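Local atomic coordinates of aminoglycoside phosphotransferase (Mycobacterium smegmatis, PDB entry 6EF6), a protein that phosphorylates (S)-1-amino-2-propanol, acting as a kinase associated with the aminoacetone utilization microcompartment. Residues Leu49-Asn54 against Thr249-Asp254; Ser83-Leu88 against Val127-Val132; Thr205-Leu210 against Ala340-Tyr345; Arg213-Tyr218 against Pro304-Leu309. One frame throughout, in Å; residues are numbered along the deposited sequence.

Contact 1: residues Leu49-Asn54 against Thr249-Asp254. With NA (sodium ion), chain D; BEZ (benzoic acid), chain B; JFN ((2R)-1-methoxypropan-2-amine), chain C.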
# COMPACT_ATOMS: atom_id res chain seq x y z
N LEU A 49 15.80 -7.04 0.19
CA LEU A 49 15.49 -5.73 -0.38
C LEU A 49 14.68 -4.89 0.61
O LEU A 49 13.99 -5.40 1.49
CB LEU A 49 14.70 -5.92 -1.69
CG LEU A 49 15.45 -6.69 -2.79
CD1 LEU A 49 14.61 -6.75 -4.05
CD2 LEU A 49 16.83 -6.06 -3.08
N ASN A 50 14.78 -3.57 0.45
CA ASN A 50 14.10 -2.64 1.37
C ASN A 50 12.72 -2.26 0.82
O ASN A 50 12.38 -1.09 0.65
CB ASN A 50 14.97 -1.43 1.63
CG ASN A 50 16.19 -1.77 2.45
OD1 ASN A 50 16.24 -2.84 3.04
ND2 ASN A 50 17.15 -0.88 2.49
N LEU A 51 11.94 -3.28 0.58
CA LEU A 51 10.62 -3.14 -0.02
C LEU A 51 9.67 -4.03 0.77
O LEU A 51 10.06 -5.11 1.22
CB LEU A 51 10.64 -3.64 -1.46
CG LEU A 51 11.70 -3.17 -2.48
CD1 LEU A 51 11.77 -4.11 -3.65
CD2 LEU A 51 11.42 -1.79 -2.94
N SER A 52 8.45 -3.54 0.97
CA SER A 52 7.35 -4.33 1.52
C SER A 52 7.45 -4.58 3.02
O SER A 52 8.55 -4.62 3.55
CB SER A 52 7.23 -5.67 0.78
OG SER A 52 6.37 -6.55 1.46
N GLU A 53 6.32 -4.81 3.69
CA GLU A 53 6.35 -5.34 5.05
C GLU A 53 6.70 -6.82 5.08
O GLU A 53 7.06 -7.35 6.14
CB GLU A 53 4.98 -5.17 5.71
CG GLU A 53 4.79 -3.92 6.52
CD GLU A 53 3.82 -4.14 7.68
OE1 GLU A 53 4.21 -4.79 8.67
OE2 GLU A 53 2.66 -3.70 7.57
N ASN A 54 6.56 -7.52 3.96
CA ASN A 54 7.02 -8.89 3.84
C ASN A 54 8.51 -8.87 3.52
O ASN A 54 9.05 -7.87 3.05
CB ASN A 54 6.24 -9.59 2.71
CG ASN A 54 4.73 -9.53 2.92
OD1 ASN A 54 4.22 -10.02 3.92
ND2 ASN A 54 4.02 -8.87 2.02
N THR A 249 7.12 0.23 -12.66
CA THR A 249 6.41 -0.98 -12.24
C THR A 249 5.78 -0.79 -10.88
O THR A 249 6.48 -0.46 -9.92
CB THR A 249 7.38 -2.18 -12.18
OG1 THR A 249 8.07 -2.31 -13.42
CG2 THR A 249 6.64 -3.47 -11.95
N VAL A 250 4.48 -1.01 -10.78
CA VAL A 250 3.80 -0.96 -9.50
C VAL A 250 4.01 -2.29 -8.80
O VAL A 250 3.76 -3.35 -9.40
CB VAL A 250 2.30 -0.71 -9.69
CG1 VAL A 250 1.61 -0.59 -8.30
CG2 VAL A 250 2.05 0.53 -10.52
N ILE A 251 4.55 -2.25 -7.58
CA ILE A 251 4.84 -3.46 -6.84
C ILE A 251 3.98 -3.48 -5.56
O ILE A 251 3.27 -2.52 -5.23
CB ILE A 251 6.34 -3.59 -6.51
CG1 ILE A 251 6.80 -2.49 -5.56
CG2 ILE A 251 7.17 -3.62 -7.79
CD1 ILE A 251 8.07 -2.84 -4.80
N ASP A 252 4.07 -4.59 -4.82
CA ASP A 252 3.53 -4.68 -3.46
C ASP A 252 2.03 -4.42 -3.42
O ASP A 252 1.53 -3.55 -2.72
CB ASP A 252 4.27 -3.75 -2.50
CG ASP A 252 3.92 -4.02 -1.04
OD1 ASP A 252 3.26 -5.03 -0.77
OD2 ASP A 252 4.30 -3.19 -0.18
N PHE A 253 1.31 -5.30 -4.14
CA PHE A 253 -0.16 -5.36 -4.10
C PHE A 253 -0.67 -6.10 -2.85
O PHE A 253 -1.84 -6.49 -2.80
CB PHE A 253 -0.73 -5.98 -5.40
CG PHE A 253 -0.74 -5.08 -6.59
CD1 PHE A 253 0.44 -4.77 -7.28
CD2 PHE A 253 -1.94 -4.64 -7.12
CE1 PHE A 253 0.42 -3.97 -8.41
CE2 PHE A 253 -1.94 -3.83 -8.26
CZ PHE A 253 -0.79 -3.50 -8.90
N ASP A 254 0.18 -6.37 -1.85
CA ASP A 254 -0.23 -7.27 -0.79
C ASP A 254 -1.31 -6.68 0.13
O ASP A 254 -1.91 -7.46 0.87
CB ASP A 254 0.99 -7.66 0.05
CG ASP A 254 0.71 -8.80 1.03
OD1 ASP A 254 0.21 -9.88 0.64
OD2 ASP A 254 1.02 -8.65 2.24
NA NA D . 2.72 -2.57 1.79
C BEZ B . 6.02 -7.43 -3.74
O1 BEZ B . 4.86 -7.68 -4.05
O2 BEZ B . 6.33 -7.34 -2.52
C1 BEZ B . 7.02 -7.24 -4.83
C2 BEZ B . 8.20 -6.57 -4.58
C3 BEZ B . 9.12 -6.40 -5.61
C4 BEZ B . 8.84 -6.89 -6.88
C5 BEZ B . 7.65 -7.56 -7.12
C6 BEZ B . 6.74 -7.72 -6.10
C07 JFN C . 6.09 0.44 6.54
C08 JFN C . 2.45 -0.27 6.52
C09 JFN C . 3.81 0.32 6.18
C15 JFN C . 1.45 0.16 5.47
N04 JFN C . 2.50 -1.71 6.46
O02 JFN C . 4.83 0.15 7.10
O HOH W 1 4.62 -7.39 -0.49
O HOH W 2 6.48 -1.90 -0.28
O HOH W 3 3.66 -4.83 2.18
O HOH W 4 1.50 -10.93 3.55
O HOH W 5 1.12 -3.60 0.66
O HOH W 6 1.80 -2.52 3.60
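Asn54 donates through ND2 to OD2 of Asp254, a 3.0 Å bond that is almost straight at 175°. The acceptor lies in the plane of the amide, but the amide comes in from above the carboxylate, 72° out of its plane. An asparagine suits this place because its other end accepts: OD1 takes the backbone N of Arg72, which fixes how the amide is turned. Water 1 is gripped four ways, accepting from Ser52 OG and Asn54 ND2 and donating to Asp252 OD1 and to O2 of the benzoic acid. The other oxygen of that aspartate, OD2, binds the sodium ion at 2.6 Å; waters 3, 5 and 6 and Asp231 are further ligands. In the bilobal kinase-like fold, the loop 49-54 between the first two sheet strands probably corresponds to the nucleotide-binding loop, and Asp252 to the metal-binding aspartate of the DFG segment. Farther in, Leu51 CD2 meets Ile251 CD1 at 4.0 Å, the two side chains crossing at about a right angle. Ile251 carries CG1 between its backbone N and carbonyl carbon (chi1 65°), and CD1 comes to 3.7 Å from benzoic acid C2. Behind the polar cluster an ST turn shapes the loop, Ser52 OG accepting from the backbone N of Asn54 at 2.7 Å.

Contact 2: residues Ser83-Leu88 against Val127-Val132. With BEZ (benzoic acid), chain B.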
# COMPACT_ATOMS: atom_id res chain seq x y z
N SER A 83 -5.99 -14.36 -5.19
CA SER A 83 -6.82 -13.28 -5.72
C SER A 83 -5.99 -12.06 -6.11
O SER A 83 -6.27 -11.42 -7.13
CB SER A 83 -7.92 -12.94 -4.73
OG SER A 83 -8.88 -14.00 -4.68
N GLU A 84 -4.98 -11.68 -5.30
CA GLU A 84 -4.07 -10.61 -5.70
C GLU A 84 -3.45 -10.96 -7.03
O GLU A 84 -3.38 -10.13 -7.94
CB GLU A 84 -2.96 -10.46 -4.65
CG GLU A 84 -1.84 -9.48 -5.08
CD GLU A 84 -0.48 -9.73 -4.39
OE1 GLU A 84 -0.40 -10.61 -3.51
OE2 GLU A 84 0.49 -9.02 -4.75
N LEU A 85 -2.93 -12.19 -7.15
CA LEU A 85 -2.25 -12.62 -8.37
C LEU A 85 -3.20 -12.63 -9.57
O LEU A 85 -2.77 -12.34 -10.68
CB LEU A 85 -1.54 -13.98 -8.16
CG LEU A 85 -0.53 -14.02 -6.98
CD1 LEU A 85 0.18 -15.35 -6.97
CD2 LEU A 85 0.46 -12.87 -6.97
N ASP A 86 -4.48 -12.93 -9.36
CA ASP A 86 -5.45 -12.84 -10.45
C ASP A 86 -5.62 -11.39 -10.93
O ASP A 86 -5.74 -11.14 -12.13
CB ASP A 86 -6.80 -13.37 -9.99
CG ASP A 86 -6.83 -14.91 -9.88
OD1 ASP A 86 -5.96 -15.58 -10.50
OD2 ASP A 86 -7.73 -15.41 -9.17
N TRP A 87 -5.59 -10.41 -10.01
CA TRP A 87 -5.63 -9.03 -10.47
C TRP A 87 -4.37 -8.68 -11.24
O TRP A 87 -4.43 -8.01 -12.29
CB TRP A 87 -5.85 -8.06 -9.31
CG TRP A 87 -6.22 -6.67 -9.74
CD1 TRP A 87 -6.74 -6.29 -10.93
CD2 TRP A 87 -6.11 -5.45 -8.97
NE1 TRP A 87 -6.95 -4.94 -10.97
CE2 TRP A 87 -6.55 -4.38 -9.78
CE3 TRP A 87 -5.64 -5.16 -7.70
CZ2 TRP A 87 -6.62 -3.08 -9.35
CZ3 TRP A 87 -5.67 -3.86 -7.27
CH2 TRP A 87 -6.13 -2.81 -8.10
N LEU A 88 -3.20 -9.11 -10.74
CA LEU A 88 -1.97 -8.82 -11.48
C LEU A 88 -2.04 -9.39 -12.88
O LEU A 88 -1.63 -8.73 -13.85
CB LEU A 88 -0.73 -9.38 -10.77
CG LEU A 88 -0.41 -8.90 -9.38
CD1 LEU A 88 0.89 -9.53 -8.87
CD2 LEU A 88 -0.33 -7.38 -9.33
N VAL A 127 5.72 -16.13 -2.90
CA VAL A 127 5.48 -15.90 -4.33
C VAL A 127 6.78 -15.43 -4.98
O VAL A 127 7.51 -14.62 -4.40
CB VAL A 127 4.32 -14.90 -4.59
CG1 VAL A 127 4.09 -14.78 -6.07
CG2 VAL A 127 3.07 -15.33 -3.88
N HIS A 128 7.08 -15.96 -6.16
CA HIS A 128 8.28 -15.64 -6.93
C HIS A 128 7.88 -14.78 -8.11
O HIS A 128 6.90 -15.09 -8.79
CB HIS A 128 8.92 -16.95 -7.40
CG HIS A 128 10.33 -16.83 -7.89
ND1 HIS A 128 11.03 -17.93 -8.32
CD2 HIS A 128 11.18 -15.78 -8.00
CE1 HIS A 128 12.25 -17.58 -8.68
NE2 HIS A 128 12.37 -16.28 -8.49
N PHE A 129 8.59 -13.68 -8.33
CA PHE A 129 8.31 -12.76 -9.43
C PHE A 129 9.53 -12.59 -10.33
O PHE A 129 10.68 -12.73 -9.87
CB PHE A 129 7.94 -11.36 -8.88
CG PHE A 129 6.68 -11.34 -8.04
CD1 PHE A 129 5.42 -11.35 -8.64
CD2 PHE A 129 6.76 -11.28 -6.64
CE1 PHE A 129 4.26 -11.29 -7.85
CE2 PHE A 129 5.62 -11.25 -5.85
CZ PHE A 129 4.35 -11.23 -6.46
N GLU A 130 9.29 -12.21 -11.59
CA GLU A 130 10.39 -11.87 -12.47
C GLU A 130 11.06 -10.59 -11.98
O GLU A 130 10.46 -9.79 -11.24
CB GLU A 130 9.91 -11.70 -13.92
CG GLU A 130 9.31 -12.97 -14.51
CD GLU A 130 9.02 -12.89 -15.99
OE1 GLU A 130 9.15 -11.80 -16.58
OE2 GLU A 130 8.65 -13.93 -16.57
N MET A 131 12.30 -10.39 -12.41
CA MET A 131 13.04 -9.19 -12.04
C MET A 131 12.27 -7.95 -12.50
O MET A 131 11.56 -7.96 -13.51
CB MET A 131 14.45 -9.22 -12.64
CG MET A 131 15.34 -8.09 -12.22
SD MET A 131 15.42 -7.92 -10.44
CE MET A 131 16.55 -6.56 -10.25
N VAL A 132 12.37 -6.89 -11.70
CA VAL A 132 11.71 -5.61 -11.95
C VAL A 132 12.79 -4.54 -12.03
O VAL A 132 13.63 -4.44 -11.13
CB VAL A 132 10.72 -5.29 -10.82
CG1 VAL A 132 10.17 -3.86 -10.98
CG2 VAL A 132 9.58 -6.29 -10.79
C BEZ B . 6.02 -7.43 -3.74
O1 BEZ B . 4.86 -7.68 -4.05
O2 BEZ B . 6.33 -7.34 -2.52
C1 BEZ B . 7.02 -7.24 -4.83
C2 BEZ B . 8.20 -6.57 -4.58
C3 BEZ B . 9.12 -6.40 -5.61
C4 BEZ B . 8.84 -6.89 -6.88
C5 BEZ B . 7.65 -7.56 -7.12
C6 BEZ B . 6.74 -7.72 -6.10
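Leu88, whose methyl CD1 touches the Phe129 ring, is held in its helix by a 3.0 Å bond from its backbone N to O of Glu84. This is a bond within the helix; no hydrogen bond joins the two segments, and what crosses between them is entirely apolar. Leu88 and Phe129 meet at about a right angle, CD1 standing 3.9 Å from CE1 in an oblique approach. One turn earlier, Leu85 reaches tip to tip with Val127, its CD1 lying 4.1 Å from CG1, while its other methyl, CD2, also turns to CE1 of Phe129 at 4.2 Å. Leucine suits the helix here because its terminal fork lets Leu85 meet Val127 and Phe129 at once. Val127 sets CG1 anti to its backbone N (chi1 -177°), and this methyl lies over one face of the Phe129 ring, 3.6 Å above the plane and toward the rim. The opposite face takes the benzoic acid, whose C6 comes to 3.6 Å from CD2. A flat phenylalanine can thus take a methyl on one face and the ligand on the other, while the leucines of the helix reach it obliquely. Helix segment 83-88 runs nearly along strand residues 127-130, the axes 16° apart and 12.0 Å from each other. Glu84 turns the same way but forms a salt bridge with Arg69 of strand 64-70, which also hydrogen-bonds the benzoic acid. A sheet backed by a helix whose glutamate pairs with a basic residue of the third strand is the N-lobe pattern of protein kinases and their phosphotransferase relatives.

Contact 3: residues Thr205-Leu210 against Ala340-Tyr345; sequences TRAQDL and ALAERY
Tyr345 reaches from helix 325-347 to Ala207 and Leu210 of helix 198-218. From CB the side chain extends on the far side from its own backbone N (chi1 -170°), which carries the ring across the gap. CD2, the first ring atom to touch, lies 4.0 Å from Ala207 CB. CE2 goes deeper: it is 3.5 Å from the backbone O of Ala207 and 3.8 Å from Leu210 CD2, both approached obliquely. Leu210 crosses the tyrosine at a slant, and its CB and CG also come near CE2, so that corner of the ring meets both a carbonyl oxygen and leucine carbons. At the tip, OH is hydrogen-bonded to Ser305 OG of helix 303-320, so a tyrosine can line the buried interface and still satisfy its hydroxyl.

The backbones come closest where the side chains are smallest. Ala207 CB meets Ala342 CB at 3.7 Å, and the axes of the two helical segments pass 9.1 Å apart at an angle of 50°. Phe308 of helix 303-320 packs against both alanines. This is alanine-mediated helix packing in the mainly helical C-terminal lobe of the kinase-like fold, where the chain's last long helix is laid against an earlier one.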
# COMPACT_ATOMS: atom_id res chain seq x y z
N THR A 205 -9.81 12.21 18.15
CA THR A 205 -11.16 11.63 18.15
C THR A 205 -12.16 12.59 17.53
O THR A 205 -13.02 12.17 16.77
CB THR A 205 -11.63 11.23 19.56
OG1 THR A 205 -10.76 10.24 20.08
CG2 THR A 205 -13.08 10.64 19.53
N ARG A 206 -12.04 13.89 17.79
CA ARG A 206 -13.00 14.82 17.20
C ARG A 206 -12.86 14.83 15.69
O ARG A 206 -13.85 14.82 14.97
CB ARG A 206 -12.74 16.21 17.79
CG ARG A 206 -13.88 17.21 17.54
CD ARG A 206 -15.12 16.76 18.30
NE ARG A 206 -16.18 17.78 18.36
CZ ARG A 206 -17.48 17.50 18.27
NH1 ARG A 206 -17.90 16.25 18.16
NH2 ARG A 206 -18.39 18.48 18.35
N ALA A 207 -11.62 14.85 15.19
CA ALA A 207 -11.37 14.82 13.76
C ALA A 207 -11.77 13.49 13.17
O ALA A 207 -12.40 13.45 12.09
CB ALA A 207 -9.90 15.14 13.46
N GLN A 208 -11.49 12.37 13.87
CA GLN A 208 -11.95 11.05 13.42
C GLN A 208 -13.45 11.01 13.26
O GLN A 208 -13.98 10.40 12.32
CB GLN A 208 -11.55 9.99 14.46
CG GLN A 208 -12.03 8.61 14.13
CD GLN A 208 -12.03 7.73 15.32
OE1 GLN A 208 -11.20 6.83 15.45
NE2 GLN A 208 -12.95 7.94 16.24
N ASP A 209 -14.18 11.54 14.23
CA ASP A 209 -15.64 11.47 14.19
C ASP A 209 -16.21 12.32 13.04
O ASP A 209 -17.19 11.93 12.41
CB ASP A 209 -16.21 11.84 15.57
CG ASP A 209 -15.94 10.80 16.64
OD1 ASP A 209 -15.57 9.63 16.37
OD2 ASP A 209 -16.18 11.17 17.80
N LEU A 210 -15.59 13.47 12.76
CA LEU A 210 -15.96 14.27 11.59
C LEU A 210 -15.66 13.50 10.31
O LEU A 210 -16.53 13.42 9.42
CB LEU A 210 -15.19 15.61 11.64
CG LEU A 210 -15.44 16.47 10.40
CD1 LEU A 210 -16.92 16.77 10.19
CD2 LEU A 210 -14.62 17.75 10.53
N ALA A 340 -1.64 18.27 14.64
CA ALA A 340 -1.61 19.48 13.84
C ALA A 340 -2.53 19.33 12.63
O ALA A 340 -3.30 20.26 12.31
CB ALA A 340 -0.18 19.82 13.45
N LEU A 341 -2.48 18.18 11.96
CA LEU A 341 -3.38 17.92 10.85
C LEU A 341 -4.84 17.90 11.32
O LEU A 341 -5.72 18.46 10.65
CB LEU A 341 -2.99 16.60 10.19
CG LEU A 341 -1.67 16.63 9.44
CD1 LEU A 341 -1.24 15.23 9.07
CD2 LEU A 341 -1.72 17.55 8.20
N ALA A 342 -5.12 17.27 12.45
CA ALA A 342 -6.48 17.20 12.99
C ALA A 342 -7.04 18.59 13.24
O ALA A 342 -8.21 18.85 12.94
CB ALA A 342 -6.49 16.36 14.24
N GLU A 343 -6.22 19.51 13.78
CA GLU A 343 -6.72 20.84 14.04
C GLU A 343 -7.09 21.56 12.75
O GLU A 343 -8.09 22.27 12.68
CB GLU A 343 -5.70 21.64 14.85
CG GLU A 343 -6.21 23.02 15.25
CD GLU A 343 -5.12 24.06 15.11
OE1 GLU A 343 -4.72 24.36 13.96
OE2 GLU A 343 -4.64 24.56 16.15
N ARG A 344 -6.26 21.39 11.71
CA ARG A 344 -6.55 21.99 10.42
C ARG A 344 -7.82 21.38 9.81
O ARG A 344 -8.66 22.10 9.26
CB ARG A 344 -5.34 21.80 9.50
CG ARG A 344 -4.19 22.70 9.96
CD ARG A 344 -2.84 22.40 9.33
NE ARG A 344 -1.74 22.91 10.15
CZ ARG A 344 -0.52 22.40 10.19
NH1 ARG A 344 0.41 22.94 10.98
NH2 ARG A 344 -0.21 21.34 9.45
N TYR A 345 -7.99 20.06 9.95
CA TYR A 345 -9.17 19.37 9.45
C TYR A 345 -10.43 19.89 10.14
O TYR A 345 -11.41 20.25 9.48
CB TYR A 345 -8.97 17.88 9.69
CG TYR A 345 -9.97 16.98 9.02
CD1 TYR A 345 -9.94 16.72 7.68
CD2 TYR A 345 -10.95 16.32 9.79
CE1 TYR A 345 -10.84 15.85 7.10
CE2 TYR A 345 -11.85 15.49 9.24
CZ TYR A 345 -11.87 15.23 7.88
OH TYR A 345 -12.77 14.37 7.34

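Contact 4: residues Arg213-Tyr218 against Pro304-Leu309; sequences RKLEEY and PSFVFL
Phe306 points its ring edge at Tyr218 and lays CE1 and CZ beside Leu215, joining two helices of the helical lobe of this kinase-like fold. Segments 213-218 and 304-309, of helices 198-218 and 303-320, run at 127° to each other, more nearly antiparallel than parallel, with 11.2 Å between their axes. That spacing is wide, and large side chains fill it. Tyr218 and Phe306 cross at about a right angle as side chains, but their ring planes are inclined by 62°. CE2 of the tyrosine lies near the plane of the phenylalanine ring, 3.8 Å from its CZ, whereas CZ approaches the tyrosine ring obliquely. The Tyr218 ring swings away from its backbone N (chi1 -173°) and so extends across toward the other helix. Tyrosine fits because its ring packs in the buried layer while OH hydrogen-bonds to Asp299.

Leu215 meets Phe306 at a slant: its methyl CD2 sits 3.7 Å from CE1 and almost as near CZ, at the same end of the ring that Tyr218 touches. The end of Phe306 is thus met by an aliphatic branch and by a ring carbon of Tyr218, and its ring also meets that of Trp260. A phenylalanine, wholly apolar, suits a spot where its partners in segment 213-218 are carbon atoms.

One turn before Tyr218, the chemistry is more mixed. Lys214 bends at its third and fourth torsions, bringing the aliphatic part of its chain rather than its charge to Ser305. The serine hydroxyl is hydrogen-bonded to Tyr345, and Lys214 CE lies 3.6 Å from Ser305 OG.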
# COMPACT_ATOMS: atom_id res chain seq x y z
N ARG A 213 -18.40 10.94 9.75
CA ARG A 213 -19.61 11.55 9.21
C ARG A 213 -19.44 11.90 7.73
O ARG A 213 -20.36 11.71 6.93
CB ARG A 213 -19.99 12.81 10.01
CG ARG A 213 -20.46 12.52 11.43
CD ARG A 213 -20.40 13.78 12.32
NE ARG A 213 -20.81 15.01 11.66
CZ ARG A 213 -20.46 16.23 12.04
NH1 ARG A 213 -20.90 17.28 11.37
NH2 ARG A 213 -19.66 16.41 13.10
N LYS A 214 -18.27 12.35 7.34
CA LYS A 214 -18.03 12.68 5.94
C LYS A 214 -18.02 11.44 5.08
O LYS A 214 -18.58 11.44 3.98
CB LYS A 214 -16.74 13.48 5.77
CG LYS A 214 -16.88 14.84 6.41
CD LYS A 214 -15.78 15.77 6.08
CE LYS A 214 -15.54 15.99 4.59
NZ LYS A 214 -16.71 16.57 3.86
N LEU A 215 -17.45 10.35 5.57
CA LEU A 215 -17.47 9.09 4.85
C LEU A 215 -18.87 8.51 4.73
O LEU A 215 -19.22 7.95 3.69
CB LEU A 215 -16.53 8.07 5.47
CG LEU A 215 -15.02 8.37 5.36
CD1 LEU A 215 -14.27 7.43 6.26
CD2 LEU A 215 -14.53 8.21 3.92
N GLU A 216 -19.70 8.67 5.76
CA GLU A 216 -21.07 8.20 5.67
C GLU A 216 -21.84 8.96 4.62
O GLU A 216 -22.67 8.38 3.90
CB GLU A 216 -21.76 8.32 7.04
CG GLU A 216 -21.31 7.25 8.01
CD GLU A 216 -21.98 7.37 9.38
OE1 GLU A 216 -22.54 8.45 9.69
OE2 GLU A 216 -21.94 6.37 10.13
N GLU A 217 -21.63 10.27 4.53
CA GLU A 217 -22.32 11.08 3.53
C GLU A 217 -21.81 10.77 2.11
O GLU A 217 -22.61 10.68 1.16
CB GLU A 217 -22.11 12.55 3.88
CG GLU A 217 -22.65 13.63 2.92
CD GLU A 217 -22.25 15.05 3.39
OE1 GLU A 217 -21.04 15.31 3.59
OE2 GLU A 217 -23.15 15.89 3.62
N TYR A 218 -20.50 10.62 1.96
CA TYR A 218 -19.87 10.28 0.68
C TYR A 218 -20.36 8.94 0.18
O TYR A 218 -20.62 8.76 -1.01
CB TYR A 218 -18.36 10.29 0.90
CG TYR A 218 -17.47 10.12 -0.29
CD1 TYR A 218 -17.48 11.04 -1.32
CD2 TYR A 218 -16.56 9.08 -0.34
CE1 TYR A 218 -16.58 10.93 -2.36
CE2 TYR A 218 -15.66 8.97 -1.40
CZ TYR A 218 -15.69 9.89 -2.37
OH TYR A 218 -14.75 9.71 -3.39
N PRO A 304 -8.53 15.50 1.49
CA PRO A 304 -7.99 15.71 2.85
C PRO A 304 -8.49 14.66 3.82
O PRO A 304 -7.72 14.17 4.69
CB PRO A 304 -8.41 17.13 3.18
CG PRO A 304 -8.61 17.81 1.84
CD PRO A 304 -9.15 16.71 0.95
N SER A 305 -9.77 14.26 3.71
CA SER A 305 -10.30 13.19 4.54
C SER A 305 -9.50 11.91 4.36
O SER A 305 -9.21 11.21 5.35
CB SER A 305 -11.76 12.92 4.20
OG SER A 305 -12.64 13.93 4.68
N PHE A 306 -9.15 11.55 3.14
CA PHE A 306 -8.40 10.34 2.91
C PHE A 306 -6.97 10.41 3.39
O PHE A 306 -6.41 9.40 3.80
CB PHE A 306 -8.49 9.89 1.43
CG PHE A 306 -9.88 9.36 1.08
CD1 PHE A 306 -10.42 8.32 1.84
CD2 PHE A 306 -10.69 9.96 0.14
CE1 PHE A 306 -11.69 7.83 1.61
CE2 PHE A 306 -12.02 9.46 -0.11
CZ PHE A 306 -12.51 8.43 0.67
N VAL A 307 -6.36 11.58 3.29
CA VAL A 307 -5.05 11.78 3.92
C VAL A 307 -5.15 11.54 5.42
O VAL A 307 -4.28 10.88 6.01
CB VAL A 307 -4.46 13.18 3.57
CG1 VAL A 307 -3.19 13.42 4.33
CG2 VAL A 307 -4.24 13.33 2.09
N PHE A 308 -6.16 12.11 6.05
CA PHE A 308 -6.33 11.96 7.50
C PHE A 308 -6.64 10.51 7.91
O PHE A 308 -6.10 10.02 8.90
CB PHE A 308 -7.34 12.95 8.03
CG PHE A 308 -7.34 13.01 9.53
CD1 PHE A 308 -6.23 13.50 10.21
CD2 PHE A 308 -8.39 12.53 10.30
CE1 PHE A 308 -6.20 13.49 11.59
CE2 PHE A 308 -8.33 12.57 11.70
CZ PHE A 308 -7.24 13.05 12.31
N LEU A 309 -7.41 9.80 7.10
CA LEU A 309 -7.64 8.37 7.33
C LEU A 309 -6.32 7.61 7.30
O LEU A 309 -6.03 6.80 8.19
CB LEU A 309 -8.61 7.83 6.26
CG LEU A 309 -8.89 6.33 6.32
CD1 LEU A 309 -9.38 5.85 7.64
CD2 LEU A 309 -9.85 5.89 5.21

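In the fold
All four contacts are buried, none a surface contact, but their chemistry follows their place in the fold. Contact 1, its centre about 8 Å from the chain's centre, lies in the cleft between the lobes and is mainly polar, with water, sodium and carboxylates. Contact 2 is its apolar neighbour in the N-terminal lobe: both touch the benzoic acid, and Phe253 packs on Glu84, Trp87 and Leu88. Contacts 3 and 4 lie across the chain's centre from contact 2 and are helix-helix packing, contact 3 farthest out at about 23 Å between centres. They share helix 198-218, and Ala207 packs on Phe308 of segment 304-309. Small alanines bring contact 3's axes close; bulky rings hold contact 4's farther apart.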